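Local coordinates for thiamine-monophosphate kinase (Stenotrophomonas maltophilia, PDB 6XEP), which probably catalyses the ATP-dependent phosphorylation of thiamine monophosphate to thiamine diphosphate, the active form of vitamin B1, at residues 14-17 / 18-21; 64-68 / 69-73; 196-199 / 200-204. All coordinates share one frame; numbering follows the deposited sequence. Where two conformers were deposited one is given.

Overall arrangement
From the N terminus, the three contacts follow in series, each a local one within a continuous stretch, and none encloses or crosses another. Contact 1 starts helix 17-24, against helix 104-120 and strand 124-132. Contact 2 leads the loop after strand 48-57 into helix 68-85 of the AIR synthase related N-terminal domain; its centre is about 19 Å from that of contact 1, without touching. Contact 3 ends helix 192-202, in the C-terminal part of the protein. Contacts 2 and 3 meet directly, joining the N- and C-terminal parts: Asp70 OD1 forms a salt bridge with Arg203 NE at 2.8 Å, and Trp73 NE1 probably hydrogen-bonds to Pro204 O.

Contact 1: 14-17 / 18-21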
loop_
_atom_site.group_PDB
_atom_site.type_symbol
_atom_site.label_atom_id
_atom_site.label_comp_id
_atom_site.label_asym_id
_atom_site.label_seq_id
_atom_site.Cartn_x
_atom_site.Cartn_y
_atom_site.Cartn_z
ATOM N N PHE A 14 -3.493 15.795 -1.278
ATOM C CA PHE A 14 -4.322 15.122 -0.283
ATOM C C PHE A 14 -5.173 16.125 0.473
ATOM O O PHE A 14 -4.692 17.187 0.867
ATOM C CB PHE A 14 -3.450 14.375 0.717
ATOM C CG PHE A 14 -3.108 12.983 0.311
ATOM C CD1 PHE A 14 -3.226 12.579 -1.010
ATOM C CD2 PHE A 14 -2.682 12.071 1.258
ATOM C CE1 PHE A 14 -2.911 11.282 -1.380
ATOM C CE2 PHE A 14 -2.369 10.774 0.899
ATOM C CZ PHE A 14 -2.487 10.382 -0.420
ATOM N N ALA A 15 -6.445 15.784 0.696
ATOM C CA ALA A 15 -7.267 16.638 1.548
ATOM C C ALA A 15 -6.681 16.738 2.952
ATOM O O ALA A 15 -6.869 17.754 3.630
ATOM C CB ALA A 15 -8.699 16.105 1.608
ATOM N N LEU A 16 -5.943 15.713 3.382
ATOM C CA LEU A 16 -5.378 15.631 4.722
ATOM C C LEU A 16 -3.982 16.247 4.826
ATOM O O LEU A 16 -3.324 16.083 5.859
ATOM C CB LEU A 16 -5.323 14.166 5.172
ATOM C CG LEU A 16 -6.637 13.386 5.122
ATOM C CD1 LEU A 16 -6.434 11.936 5.568
ATOM C CD2 LEU A 16 -7.666 14.091 5.991
ATOM N N ILE A 17 -3.513 16.947 3.792
ATOM C CA ILE A 17 -2.094 17.300 3.739
ATOM C C ILE A 17 -1.698 18.208 4.904
ATOM O O ILE A 17 -0.580 18.111 5.429
ATOM C CB ILE A 17 -1.741 17.938 2.382
ATOM C CG1 ILE A 17 -0.228 18.132 2.299
ATOM C CG2 ILE A 17 -2.450 19.235 2.205
ATOM C CD1 ILE A 17 0.517 16.828 2.364
ATOM N N ASP A 18 -2.588 19.108 5.333
ATOM C CA ASP A 18 -2.208 20.000 6.428
ATOM C C ASP A 18 -1.955 19.209 7.706
ATOM O O ASP A 18 -0.964 19.432 8.411
ATOM C CB ASP A 18 -3.284 21.062 6.657
ATOM C CG ASP A 18 -3.383 22.041 5.505
ATOM O OD1 ASP A 18 -2.337 22.336 4.875
ATOM O OD2 ASP A 18 -4.506 22.518 5.219
ATOM N N ARG A 19 -2.846 18.280 8.027
ATOM C CA ARG A 19 -2.622 17.459 9.209
ATOM C C ARG A 19 -1.440 16.514 9.016
ATOM O O ARG A 19 -0.712 16.241 9.978
ATOM C CB ARG A 19 -3.902 16.708 9.571
ATOM C CG ARG A 19 -4.984 17.646 10.136
ATOM C CD ARG A 19 -6.101 16.853 10.809
ATOM N NE ARG A 19 -7.076 16.339 9.852
ATOM C CZ ARG A 19 -8.109 15.569 10.186
ATOM N NH1 ARG A 19 -8.951 15.138 9.257
ATOM N NH2 ARG A 19 -8.303 15.223 11.454
ATOM N N ILE A 20 -1.204 16.035 7.787
ATOM C CA ILE A 20 -0.005 15.238 7.528
ATOM C C ILE A 20 1.248 16.041 7.856
ATOM O O ILE A 20 2.123 15.586 8.600
ATOM C CB ILE A 20 0.019 14.748 6.071
ATOM C CG1 ILE A 20 -1.014 13.632 5.870
ATOM C CG2 ILE A 20 1.438 14.224 5.694
ATOM C CD1 ILE A 20 -1.297 13.352 4.428
ATOM N N ARG A 21 1.357 17.252 7.298
ATOM C CA ARG A 21 2.563 18.049 7.501
ATOM C C ARG A 21 2.741 18.436 8.963
ATOM O O ARG A 21 3.871 18.503 9.456
ATOM C CB ARG A 21 2.533 19.311 6.637
ATOM C CG ARG A 21 2.667 19.072 5.148
ATOM C CD ARG A 21 2.596 20.410 4.406
ATOM N NE ARG A 21 2.387 20.226 2.973
ATOM C CZ ARG A 21 1.927 21.174 2.160
ATOM N NH1 ARG A 21 1.625 22.381 2.633
ATOM N NH2 ARG A 21 1.766 20.915 0.869
HETATM O O HOH W 1 -5.679 18.577 6.520
HETATM O O HOH W 2 -5.343 19.593 4.451
#
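Ile17 and Arg21, one helical turn apart, pack side chain on side chain at the start of helix 17-24. The CG1 carbon of Ile17 sits over one face of the Arg21 guanidinium, 3.4 Å from Arg21 NE, and Ile17 CD1 reaches on to the arginine's aliphatic part. Ile17 has CG1 anti to its backbone N (chi1 -173°), which directs that branch to the Arg21 side chain, itself extended from CG to NE. On another side of the turn, Ile20 CD1 comes to the edge of the Phe14 ring, near its plane, with 3.7 Å between Ile20 CD1 and Phe14 CD2; Leu16 CB lies a little farther from the same methyl. Leu16 CD2 meets Arg19 NH1 obliquely at 3.7 Å.

Phe14 to Ile17 form a type I turn that leads into the helix, with Leu16 at the N-cap. Two helical bonds follow: Ile20 N to Leu16 O at 2.9 Å and Arg21 N to Ile17 O at 2.8 Å, both fairly straight. Two waters bridge Ala15 O to N-H groups of the first turn: each donates to Ala15 O, and one accepts from Arg19 N at 3.2 Å, the other from Asp18 N at 2.9 Å.

Farther out, Arg19 forms a salt bridge with Asp112 and a hydrogen bond to Glu108 O, which hold its guanidinium against helix 104-120. Phe14 touches Thr130 on strand 124-132 and lies close to Gly128, a predicted ATP-binding residue.

Leu16 has no side-chain acceptor to offer as an N-cap, and the N-H groups of Asp18 and Arg19 are met by water rather than by a side chain. Hydrocarbon side chains and the paired charge of Arg19 join this first turn to helix 104-120 and strand 124-132.

Contact 2: 64-68 / 69-73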
loop_
_atom_site.group_PDB
_atom_site.type_symbol
_atom_site.label_atom_id
_atom_site.label_comp_id
_atom_site.label_asym_id
_atom_site.label_seq_id
_atom_site.Cartn_x
_atom_site.Cartn_y
_atom_site.Cartn_z
ATOM N N VAL A 64 -21.711 -1.331 5.459
ATOM C CA VAL A 64 -21.698 -0.102 4.673
ATOM C C VAL A 64 -22.054 1.107 5.531
ATOM O O VAL A 64 -21.541 2.209 5.306
ATOM C CB VAL A 64 -22.627 -0.236 3.457
ATOM C CG1 VAL A 64 -22.774 1.103 2.748
ATOM C CG2 VAL A 64 -22.069 -1.279 2.487
ATOM N N GLU A 65 -22.868 0.917 6.565
ATOM C CA GLU A 65 -23.252 2.044 7.393
ATOM C C GLU A 65 -22.166 2.460 8.389
ATOM O O GLU A 65 -22.388 3.417 9.127
ATOM C CB GLU A 65 -24.539 1.723 8.141
ATOM C CG GLU A 65 -24.413 0.523 9.034
ATOM C CD GLU A 65 -25.083 -0.711 8.449
ATOM O OE1 GLU A 65 -24.755 -1.144 7.296
ATOM O OE2 GLU A 65 -25.960 -1.235 9.165
ATOM N N THR A 66 -21.014 1.787 8.426
ATOM C CA THR A 66 -19.930 2.213 9.314
ATOM C C THR A 66 -19.562 3.667 9.025
ATOM O O THR A 66 -19.413 4.065 7.865
ATOM C CB THR A 66 -18.693 1.321 9.156
ATOM O OG1 THR A 66 -19.043 -0.062 9.362
ATOM C CG2 THR A 66 -17.614 1.727 10.196
ATOM N N ARG A 67 -19.435 4.467 10.082
ATOM C CA ARG A 67 -19.136 5.887 9.906
ATOM C C ARG A 67 -17.674 6.110 9.530
ATOM O O ARG A 67 -16.796 5.304 9.834
ATOM C CB ARG A 67 -19.460 6.661 11.186
ATOM C CG ARG A 67 -20.947 6.664 11.553
ATOM C CD ARG A 67 -21.762 7.488 10.613
ATOM N NE ARG A 67 -21.424 8.906 10.730
ATOM C CZ ARG A 67 -21.939 9.721 11.643
ATOM N NH1 ARG A 67 -22.823 9.265 12.527
ATOM N NH2 ARG A 67 -21.571 10.993 11.672
ATOM N N ALA A 68 -17.419 7.242 8.863
ATOM C CA ALA A 68 -16.077 7.557 8.365
ATOM C C ALA A 68 -15.004 7.481 9.455
ATOM O O ALA A 68 -13.919 6.930 9.233
ATOM C CB ALA A 68 -16.094 8.953 7.725
ATOM N N PHE A 69 -15.264 8.072 10.629
ATOM C CA PHE A 69 -14.259 8.022 11.696
ATOM C C PHE A 69 -13.873 6.585 12.022
ATOM O O PHE A 69 -12.695 6.274 12.212
ATOM C CB PHE A 69 -14.793 8.733 12.946
ATOM C CG PHE A 69 -13.841 8.724 14.124
ATOM C CD1 PHE A 69 -13.773 7.641 14.975
ATOM C CD2 PHE A 69 -13.067 9.833 14.403
ATOM C CE1 PHE A 69 -12.905 7.634 16.046
ATOM C CE2 PHE A 69 -12.202 9.854 15.482
ATOM C CZ PHE A 69 -12.120 8.749 16.303
ATOM N N ASP A 70 -14.854 5.697 12.114
ATOM C CA ASP A 70 -14.562 4.312 12.492
ATOM C C ASP A 70 -13.839 3.564 11.384
ATOM O O ASP A 70 -12.996 2.701 11.661
ATOM C CB ASP A 70 -15.875 3.634 12.871
ATOM C CG ASP A 70 -16.581 4.381 13.982
ATOM O OD1 ASP A 70 -15.873 4.803 14.925
ATOM O OD2 ASP A 70 -17.818 4.578 13.911
ATOM N N ILE A 71 -14.152 3.880 10.127
ATOM C CA ILE A 71 -13.409 3.303 9.014
ATOM C C ILE A 71 -11.955 3.747 9.068
ATOM O O ILE A 71 -11.038 2.946 8.857
ATOM C CB ILE A 71 -14.068 3.683 7.675
ATOM C CG1 ILE A 71 -15.474 3.095 7.594
ATOM C CG2 ILE A 71 -13.244 3.151 6.520
ATOM C CD1 ILE A 71 -16.252 3.605 6.384
ATOM N N GLY A 72 -11.720 5.034 9.344
ATOM C CA GLY A 72 -10.352 5.518 9.451
ATOM C C GLY A 72 -9.582 4.856 10.577
ATOM O O GLY A 72 -8.433 4.431 10.397
ATOM N N TRP A 73 -10.208 4.735 11.742
ATOM C CA TRP A 73 -9.571 4.055 12.869
ATOM C C TRP A 73 -9.259 2.597 12.527
ATOM O O TRP A 73 -8.115 2.138 12.653
ATOM C CB TRP A 73 -10.490 4.137 14.092
ATOM C CG TRP A 73 -9.949 3.489 15.358
ATOM C CD1 TRP A 73 -9.807 2.146 15.612
ATOM C CD2 TRP A 73 -9.503 4.168 16.539
ATOM N NE1 TRP A 73 -9.301 1.957 16.886
ATOM C CE2 TRP A 73 -9.102 3.176 17.470
ATOM C CE3 TRP A 73 -9.403 5.515 16.902
ATOM C CZ2 TRP A 73 -8.606 3.495 18.727
ATOM C CZ3 TRP A 73 -8.904 5.827 18.164
ATOM C CH2 TRP A 73 -8.505 4.820 19.050
HETATM O O HOH W 3 -19.989 3.540 12.596
#
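Thr66 and Ile71 supply the apolar part of this helix start: the methyl CG2 of Thr66 lies 3.6 Å from Ile71 CG1 and 3.7 Å from Asp70 CB. Thr66 CG2 stands anti to the backbone N, which brings the methyl to the helix, while the hydroxyl OG1 (chi1 -55°) bonds back to Pro63 O.

Backbone bonds open helix 68-85, with Arg67 at the N-cap. Ile71 N donates to Arg67 O at 3.0 Å and Gly72 N to Ala68 O at 2.9 Å. The helix lies in the AIR synthase related (PurM-like) N-terminal domain, and here Ala68 packs on Trp106 and Ala109 of helix 104-120.

Polar side-chain contacts run through Asp70. Being both ion-paired, through OD1 to Arg203, and close to the helix N terminus, its carboxylate would probably be stabilised in its charged form. The same OD1 lies at the edge of the Phe69 ring, in its plane. On the other oxygen, a water that accepts from Arg67 N at 2.7 Å donates to Asp70 OD2, also at 2.7 Å, and so links the carboxylate to the backbone just ahead of the helix.

Contact 3: 196-199 / 200-204; sequences SLRL and RLLRP
Arg198 starts with CG opposite its backbone N (chi1 -172°) and bends at chi3, whereas Arg203 has CG anti to its carbonyl carbon (chi1 -68°) and runs extended to NE, alongside Leu199 and pointing the same way. From the last turns of helix 192-202 and from just beyond its end, both guanidinium groups thereby reach Leu199 CD2. This methyl sits over the centre of one face of the Arg203 guanidinium, 3.8 Å from Arg203 CZ, and over a face of the Arg198 group, offset toward its rim. A water accepts from Arg198 NH2 at 3.0 Å, in the plane of that group, and weakly from Arg203 NH2. Leu202 CD1 meets the Arg198 guanidinium obliquely, 3.2 Å from Arg198 NH1, and also touches Arg198 CG.

Four successive helical bonds carry the backbone, from Arg200 N to Ser196 O through Arg203 N to Leu199 O. In the last, at 2.7 Å, the donor stands 37° out of the carbonyl plane, as Arg203 leaves helical geometry ahead of Pro204.

Arg198 pairs with Glu195, and Arg200 with Asp170 and Glu277. Leu197 packs on helices 170-179 and 254-259, Leu201 on Ala174 of helix 170-179, while Leu202, Arg203 and Pro204 lie against helix 68-85.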
loop_
_atom_site.group_PDB
_atom_site.type_symbol
_atom_site.label_atom_id
_atom_site.label_comp_id
_atom_site.label_asym_id
_atom_site.label_seq_id
_atom_site.Cartn_x
_atom_site.Cartn_y
_atom_site.Cartn_z
ATOM N N SER A 196 -20.309 -1.032 24.347
ATOM C CA SER A 196 -18.996 -1.651 24.506
ATOM C C SER A 196 -18.704 -2.598 23.351
ATOM O O SER A 196 -17.629 -2.539 22.743
ATOM C CB SER A 196 -18.914 -2.404 25.838
ATOM O OG SER A 196 -19.091 -1.545 26.957
ATOM N N LEU A 197 -19.660 -3.485 23.035
ATOM C CA LEU A 197 -19.466 -4.405 21.927
ATOM C C LEU A 197 -19.365 -3.645 20.618
ATOM O O LEU A 197 -18.536 -3.985 19.766
ATOM C CB LEU A 197 -20.606 -5.427 21.861
ATOM C CG LEU A 197 -20.734 -6.385 23.055
ATOM C CD1 LEU A 197 -21.809 -7.435 22.809
ATOM C CD2 LEU A 197 -19.402 -7.037 23.391
ATOM N N ARG A 198 -20.202 -2.610 20.439
ATOM C CA ARG A 198 -20.185 -1.853 19.187
ATOM C C ARG A 198 -18.796 -1.299 18.911
ATOM O O ARG A 198 -18.283 -1.399 17.791
ATOM C CB ARG A 198 -21.213 -0.716 19.230
ATOM C CG ARG A 198 -21.400 0.001 17.879
ATOM C CD ARG A 198 -22.375 1.183 17.945
ATOM N NE ARG A 198 -21.829 2.350 18.659
ATOM C CZ ARG A 198 -21.268 3.407 18.069
ATOM N NH1 ARG A 198 -21.177 3.471 16.745
ATOM N NH2 ARG A 198 -20.809 4.415 18.803
ATOM N N LEU A 199 -18.155 -0.730 19.934
ATOM C CA LEU A 199 -16.839 -0.129 19.734
ATOM C C LEU A 199 -15.715 -1.161 19.628
ATOM O O LEU A 199 -14.661 -0.856 19.053
ATOM C CB LEU A 199 -16.547 0.859 20.864
ATOM C CG LEU A 199 -17.401 2.131 20.799
ATOM C CD1 LEU A 199 -17.013 3.091 21.896
ATOM C CD2 LEU A 199 -17.231 2.782 19.454
ATOM N N ARG A 200 -15.899 -2.368 20.160
ATOM C CA ARG A 200 -14.909 -3.413 19.901
ATOM C C ARG A 200 -14.928 -3.855 18.444
ATOM O O ARG A 200 -13.875 -4.191 17.887
ATOM C CB ARG A 200 -15.143 -4.604 20.828
ATOM C CG ARG A 200 -14.837 -4.294 22.290
ATOM C CD ARG A 200 -13.340 -4.251 22.545
ATOM N NE ARG A 200 -12.757 -5.599 22.631
ATOM C CZ ARG A 200 -11.472 -5.861 22.436
ATOM N NH1 ARG A 200 -10.631 -4.870 22.134
ATOM N NH2 ARG A 200 -11.023 -7.113 22.547
ATOM N N LEU A 201 -16.104 -3.861 17.808
ATOM C CA LEU A 201 -16.162 -4.143 16.379
ATOM C C LEU A 201 -15.645 -2.956 15.575
ATOM O O LEU A 201 -14.866 -3.127 14.629
ATOM C CB LEU A 201 -17.602 -4.478 15.962
ATOM C CG LEU A 201 -17.809 -4.697 14.452
ATOM C CD1 LEU A 201 -16.932 -5.825 13.918
ATOM C CD2 LEU A 201 -19.273 -4.953 14.117
ATOM N N LEU A 202 -16.095 -1.742 15.924
ATOM C CA LEU A 202 -15.796 -0.573 15.097
ATOM C C LEU A 202 -14.389 -0.045 15.336
ATOM O O LEU A 202 -13.729 0.408 14.394
ATOM C CB LEU A 202 -16.807 0.544 15.373
ATOM C CG LEU A 202 -18.257 0.206 15.040
ATOM C CD1 LEU A 202 -19.097 1.433 15.366
ATOM C CD2 LEU A 202 -18.390 -0.180 13.575
ATOM N N ARG A 203 -13.914 -0.079 16.578
ATOM C CA ARG A 203 -12.645 0.554 16.937
ATOM C C ARG A 203 -11.808 -0.403 17.773
ATOM O O ARG A 203 -11.580 -0.151 18.966
ATOM C CB ARG A 203 -12.874 1.848 17.716
ATOM C CG ARG A 203 -13.502 2.980 16.945
ATOM C CD ARG A 203 -13.577 4.236 17.858
ATOM N NE ARG A 203 -14.693 5.048 17.415
ATOM C CZ ARG A 203 -15.398 5.844 18.189
ATOM N NH1 ARG A 203 -15.097 5.971 19.477
ATOM N NH2 ARG A 203 -16.398 6.535 17.662
ATOM N N PRO A 204 -11.320 -1.485 17.182
ATOM C CA PRO A 204 -10.449 -2.403 17.937
ATOM C C PRO A 204 -9.177 -1.683 18.373
ATOM O O PRO A 204 -8.725 -0.742 17.721
ATOM C CB PRO A 204 -10.152 -3.518 16.925
ATOM C CG PRO A 204 -10.257 -2.852 15.585
ATOM C CD PRO A 204 -11.422 -1.875 15.763
HETATM O O HOH W 4 -19.196 6.888 18.145
#